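Local structure of 82 prophage-derived uncharacterized protein ybcO (Escherichia coli K-12, 3G27) at residues 9-14 and 85-90; 15-20 and 70-75. The protein binds zinc and is probably a nuclease, encoded by a prophage in the Escherichia coli chromosome. One frame throughout, in Å; residues are numbered along the deposited sequence. Where two conformers were deposited one is given.

Interaction 1 (9-14 and 85-90); sequences RGRECQ and QVIWLK. With ZN (zinc ion), chain B.
Ile-87 reaches from its helix to the loop 9-14 with both of its branches, and each finds a different kind of partner. The more enclosed half lies at Gln-14, a buried residue whose side chain meets that of Ile-87 from the opposite direction: the methyl CD1 of Ile-87 rests against the amide, 3.7 Å from both CD and NE2 of Gln-14, with CG and OE1 little farther off. A bend at chi2 (-60°) turns this amide back toward its own loop, where NE2 of Gln-14 donates to the O of Glu-12 at 3.2 Å; the acceptor lies near the amide plane, while the donor stands above the carbonyl plane of Glu-12. The bond limits the amide's rotation. The solvent side is at Arg-11, where contacts are fewer. Here CG2 of Ile-87 sits over one face of the guanidinium, 3.6 Å from NH2 of Arg-11 and off-centre, and NH1 of Arg-11 only approaches the ring edge of Trp-88, 4.2 Å from CZ3. On the same loop Cys-13 SG binds the zinc ion at 2.4 Å, with Cys-21, Cys-54 and Cys-57 completing the Cys4 site. Strand 50-53 adjoins both segments: Ile-52 touches Arg-11, Gln-14 and Ile-87, joining the zinc loop to the C-terminal part of helix 70-90.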
# COMPACT_ATOMS: atom_id res chain seq x y z
N ARG A 9 -10.64 3.10 -15.39
CA ARG A 9 -10.55 4.16 -16.39
C ARG A 9 -11.66 5.18 -16.11
O ARG A 9 -12.78 4.80 -15.79
CB ARG A 9 -10.66 3.56 -17.80
N GLY A 10 -11.32 6.47 -16.15
CA GLY A 10 -12.32 7.53 -15.94
C GLY A 10 -12.71 7.78 -14.49
O GLY A 10 -13.62 8.57 -14.21
N ARG A 11 -12.03 7.11 -13.57
CA ARG A 11 -12.18 7.41 -12.17
C ARG A 11 -11.13 8.42 -11.75
O ARG A 11 -10.12 8.63 -12.41
CB ARG A 11 -11.98 6.15 -11.34
CG ARG A 11 -13.03 5.09 -11.49
CD ARG A 11 -13.90 5.06 -10.28
NE ARG A 11 -14.61 3.79 -10.14
CZ ARG A 11 -15.42 3.52 -9.12
NH1 ARG A 11 -16.05 2.35 -9.06
NH2 ARG A 11 -15.60 4.44 -8.16
N GLU A 12 -11.37 9.01 -10.60
CA GLU A 12 -10.45 9.94 -9.97
C GLU A 12 -9.11 9.33 -9.56
O GLU A 12 -9.06 8.23 -9.00
CB GLU A 12 -11.13 10.53 -8.73
CG GLU A 12 -10.42 11.72 -8.13
CD GLU A 12 -11.37 12.86 -7.79
OE1 GLU A 12 -12.04 12.80 -6.70
OE2 GLU A 12 -11.44 13.80 -8.63
N CYS A 13 -8.03 10.07 -9.80
CA CYS A 13 -6.69 9.65 -9.39
C CYS A 13 -6.66 9.50 -7.88
O CYS A 13 -7.10 10.38 -7.17
CB CYS A 13 -5.65 10.69 -9.82
SG CYS A 13 -3.95 10.26 -9.50
N GLN A 14 -6.15 8.36 -7.41
CA GLN A 14 -5.98 8.12 -5.98
C GLN A 14 -4.55 8.37 -5.50
O GLN A 14 -4.30 8.28 -4.31
CB GLN A 14 -6.40 6.70 -5.63
CG GLN A 14 -7.85 6.41 -5.93
CD GLN A 14 -8.79 7.34 -5.15
OE1 GLN A 14 -8.71 7.42 -3.92
NE2 GLN A 14 -9.65 8.07 -5.86
N GLN A 85 -8.24 -0.05 -3.53
CA GLN A 85 -8.79 -1.29 -3.00
C GLN A 85 -9.98 -0.99 -2.13
O GLN A 85 -10.97 -1.72 -2.15
CB GLN A 85 -7.73 -2.07 -2.22
CG GLN A 85 -6.55 -2.59 -3.10
CD GLN A 85 -5.43 -3.24 -2.30
OE1 GLN A 85 -5.53 -3.42 -1.08
NE2 GLN A 85 -4.38 -3.63 -2.98
N VAL A 86 -9.92 0.11 -1.39
CA VAL A 86 -11.06 0.50 -0.58
C VAL A 86 -12.26 0.87 -1.46
O VAL A 86 -13.39 0.54 -1.12
CB VAL A 86 -10.73 1.66 0.37
CG1 VAL A 86 -12.05 2.31 0.85
CG2 VAL A 86 -9.88 1.19 1.54
N ILE A 87 -12.01 1.54 -2.57
CA ILE A 87 -13.06 1.79 -3.57
C ILE A 87 -13.65 0.48 -4.11
O ILE A 87 -14.88 0.34 -4.20
CB ILE A 87 -12.52 2.61 -4.75
CG1 ILE A 87 -12.29 4.06 -4.34
CG2 ILE A 87 -13.47 2.54 -5.92
CD1 ILE A 87 -11.49 4.84 -5.39
N TRP A 88 -12.78 -0.47 -4.47
CA TRP A 88 -13.21 -1.78 -4.99
C TRP A 88 -14.09 -2.51 -4.00
O TRP A 88 -15.03 -3.20 -4.38
CB TRP A 88 -12.02 -2.70 -5.29
CG TRP A 88 -11.08 -2.25 -6.36
CD1 TRP A 88 -9.81 -2.71 -6.56
CD2 TRP A 88 -11.31 -1.26 -7.37
NE1 TRP A 88 -9.23 -2.07 -7.63
CE2 TRP A 88 -10.13 -1.18 -8.14
CE3 TRP A 88 -12.40 -0.43 -7.70
CZ2 TRP A 88 -10.01 -0.30 -9.23
CZ3 TRP A 88 -12.26 0.45 -8.77
CH2 TRP A 88 -11.08 0.50 -9.52
N LEU A 89 -13.73 -2.40 -2.73
CA LEU A 89 -14.50 -3.02 -1.65
C LEU A 89 -15.91 -2.44 -1.63
O LEU A 89 -16.87 -3.18 -1.84
CB LEU A 89 -13.81 -2.80 -0.28
CG LEU A 89 -12.80 -3.82 0.27
CD1 LEU A 89 -12.39 -4.93 -0.70
CD2 LEU A 89 -11.55 -3.10 0.78
N LYS A 90 -16.02 -1.13 -1.43
CA LYS A 90 -17.31 -0.43 -1.40
C LYS A 90 -18.18 -0.71 -2.65
O LYS A 90 -19.36 -1.03 -2.52
CB LYS A 90 -17.12 1.10 -1.25
CG LYS A 90 -16.37 1.58 0.02
CD LYS A 90 -17.02 1.15 1.35
CE LYS A 90 -18.36 1.89 1.64
NZ LYS A 90 -19.04 1.40 2.89
ZN ZN B . -2.68 12.10 -10.32

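Interaction 2 (15-20 and 70-75); sequences VRIPGV and AGYAKE. With CA (calcium ion), chain C.
The phenol of Tyr-72 meets two residues of the loop 15-20: CD of Pro-18 lies at the ring edge, near the ring plane, and CG2 of Ile-17 comes in obliquely, 4.1 Å from CE2 of Tyr-72. The loop belongs to a Cys4 zinc site, between the ligands Cys-13 and Cys-21, and here it packs against the N-terminal part of helix 70-90. The Tyr-72 ring swings away from its own backbone N (chi1 -177°), which extends it toward the proline, and OH of Tyr-72 stands 3.1 Å from CD of Pro-18, a close approach to a carbon rather than a polar bond.

Ile-17 divides its side chain between two helix residues. While CG2 faces the tyrosine, the other branch runs to Ala-73, where CD1 of Ile-17 lies 4.4 Å from CB of Ala-73 and slightly nearer its CA. The short alanine side chain lets the isoleucine approach the helix backbone. Ile-17 also touches Val-68, Glu-60 and Cys-76 and lies close to the zinc ligand Cys-57, so one apolar side chain borders the metal site as well as the long helix. Asp-69 accepts a bond from the backbone N of Tyr-72 at the start of this helix.

Beyond Pro-18 the loop passes from apolar packing to metal binding through backbone carbonyls. Gly-19 has a positive phi (84°), which favours glycine. The calcium ion binds its O, the O of Cys-21 and three waters. One of these waters spans metal and loop, donating to the O of Val-20 at 2.7 Å, while the O of Gly-19 binds the calcium ion directly at 2.4 Å.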
# COMPACT_ATOMS: atom_id res chain seq x y z
N VAL A 15 -3.63 8.69 -6.41
CA VAL A 15 -2.21 8.90 -6.06
C VAL A 15 -2.03 10.36 -5.66
O VAL A 15 -1.50 10.67 -4.59
CB VAL A 15 -1.25 8.58 -7.24
CG1 VAL A 15 0.18 8.92 -6.86
CG2 VAL A 15 -1.34 7.13 -7.66
N ARG A 16 -2.46 11.26 -6.54
CA ARG A 16 -2.52 12.69 -6.25
C ARG A 16 -1.22 13.30 -5.70
O ARG A 16 -1.25 13.98 -4.67
CB ARG A 16 -3.66 12.97 -5.27
CG ARG A 16 -4.88 12.06 -5.47
CD ARG A 16 -6.14 12.69 -4.89
NE ARG A 16 -7.15 11.70 -4.50
CZ ARG A 16 -7.35 11.30 -3.26
NH1 ARG A 16 -8.29 10.41 -2.98
NH2 ARG A 16 -6.61 11.81 -2.28
N ILE A 17 -0.10 13.09 -6.40
CA ILE A 17 1.14 13.75 -6.03
C ILE A 17 0.96 15.24 -6.31
O ILE A 17 0.62 15.64 -7.44
CB ILE A 17 2.36 13.21 -6.81
CG1 ILE A 17 2.57 11.73 -6.52
CG2 ILE A 17 3.60 14.02 -6.42
CD1 ILE A 17 3.53 11.02 -7.44
N PRO A 18 1.15 16.08 -5.30
CA PRO A 18 0.96 17.49 -5.57
C PRO A 18 1.80 18.00 -6.73
O PRO A 18 2.94 17.61 -6.87
CB PRO A 18 1.39 18.15 -4.26
CG PRO A 18 1.11 17.11 -3.21
CD PRO A 18 1.45 15.83 -3.87
N GLY A 19 1.21 18.87 -7.54
CA GLY A 19 1.91 19.47 -8.67
C GLY A 19 1.86 18.53 -9.85
O GLY A 19 1.30 18.86 -10.90
N VAL A 20 2.43 17.35 -9.64
CA VAL A 20 2.48 16.31 -10.65
C VAL A 20 1.09 15.87 -11.16
O VAL A 20 0.86 15.73 -12.37
CB VAL A 20 3.32 15.06 -10.12
CG1 VAL A 20 3.21 13.91 -11.08
CG2 VAL A 20 4.77 15.43 -9.84
N ALA A 70 11.75 9.78 -4.80
CA ALA A 70 11.25 8.43 -5.06
C ALA A 70 10.54 7.79 -3.88
O ALA A 70 9.64 6.99 -4.04
CB ALA A 70 12.38 7.52 -5.49
N GLY A 71 11.00 8.11 -2.67
CA GLY A 71 10.31 7.66 -1.46
C GLY A 71 8.92 8.26 -1.32
O GLY A 71 7.96 7.57 -1.02
N TYR A 72 8.82 9.54 -1.59
CA TYR A 72 7.52 10.22 -1.57
C TYR A 72 6.57 9.71 -2.67
O TYR A 72 5.41 9.41 -2.43
CB TYR A 72 7.74 11.72 -1.68
CG TYR A 72 6.48 12.52 -1.59
CD1 TYR A 72 5.72 12.51 -0.44
CD2 TYR A 72 6.07 13.30 -2.66
CE1 TYR A 72 4.57 13.26 -0.36
CE2 TYR A 72 4.92 14.07 -2.59
CZ TYR A 72 4.17 14.04 -1.45
OH TYR A 72 3.02 14.80 -1.35
N ALA A 73 7.07 9.60 -3.88
CA ALA A 73 6.29 8.99 -4.95
C ALA A 73 5.77 7.62 -4.54
O ALA A 73 4.61 7.31 -4.78
CB ALA A 73 7.15 8.84 -6.18
N LYS A 74 6.62 6.81 -3.91
CA LYS A 74 6.26 5.45 -3.50
C LYS A 74 5.19 5.49 -2.46
O LYS A 74 4.21 4.78 -2.53
CB LYS A 74 7.45 4.65 -2.94
N GLU A 75 5.41 6.31 -1.46
CA GLU A 75 4.40 6.54 -0.46
C GLU A 75 3.03 6.89 -1.07
O GLU A 75 2.03 6.26 -0.75
CB GLU A 75 4.88 7.64 0.43
CG GLU A 75 3.87 8.10 1.36
CD GLU A 75 4.45 8.83 2.53
OE1 GLU A 75 5.64 9.27 2.49
OE2 GLU A 75 3.68 8.94 3.50
CA CA C . -0.61 19.53 -12.20
O HOH W 1 0.03 17.73 -13.92
O HOH W 2 -2.92 19.90 -12.55
O HOH W 3 -1.47 19.66 -9.72

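In the fold
Read from the N terminus, the chain lays down 9-14 and then, without a break, 15-20, before it forms the antiparallel pair 29-32 and 50-53 and the short helix 55-61. Helix 70-90 then returns to both loop segments. Its beginning meets 15-20 in interaction 2, closing a loop with 49 residues between the segments; its end meets 9-14 in interaction 1, closing a longer loop that wholly encloses the first. The two contacts do not cross. Their centres are about 17 Å apart, on opposite sides of the chain's centre. A continuous loop that carries one zinc ligand, Cys-13, and leads to the next, Cys-21, is thereby held at the two ends of helix 70-90.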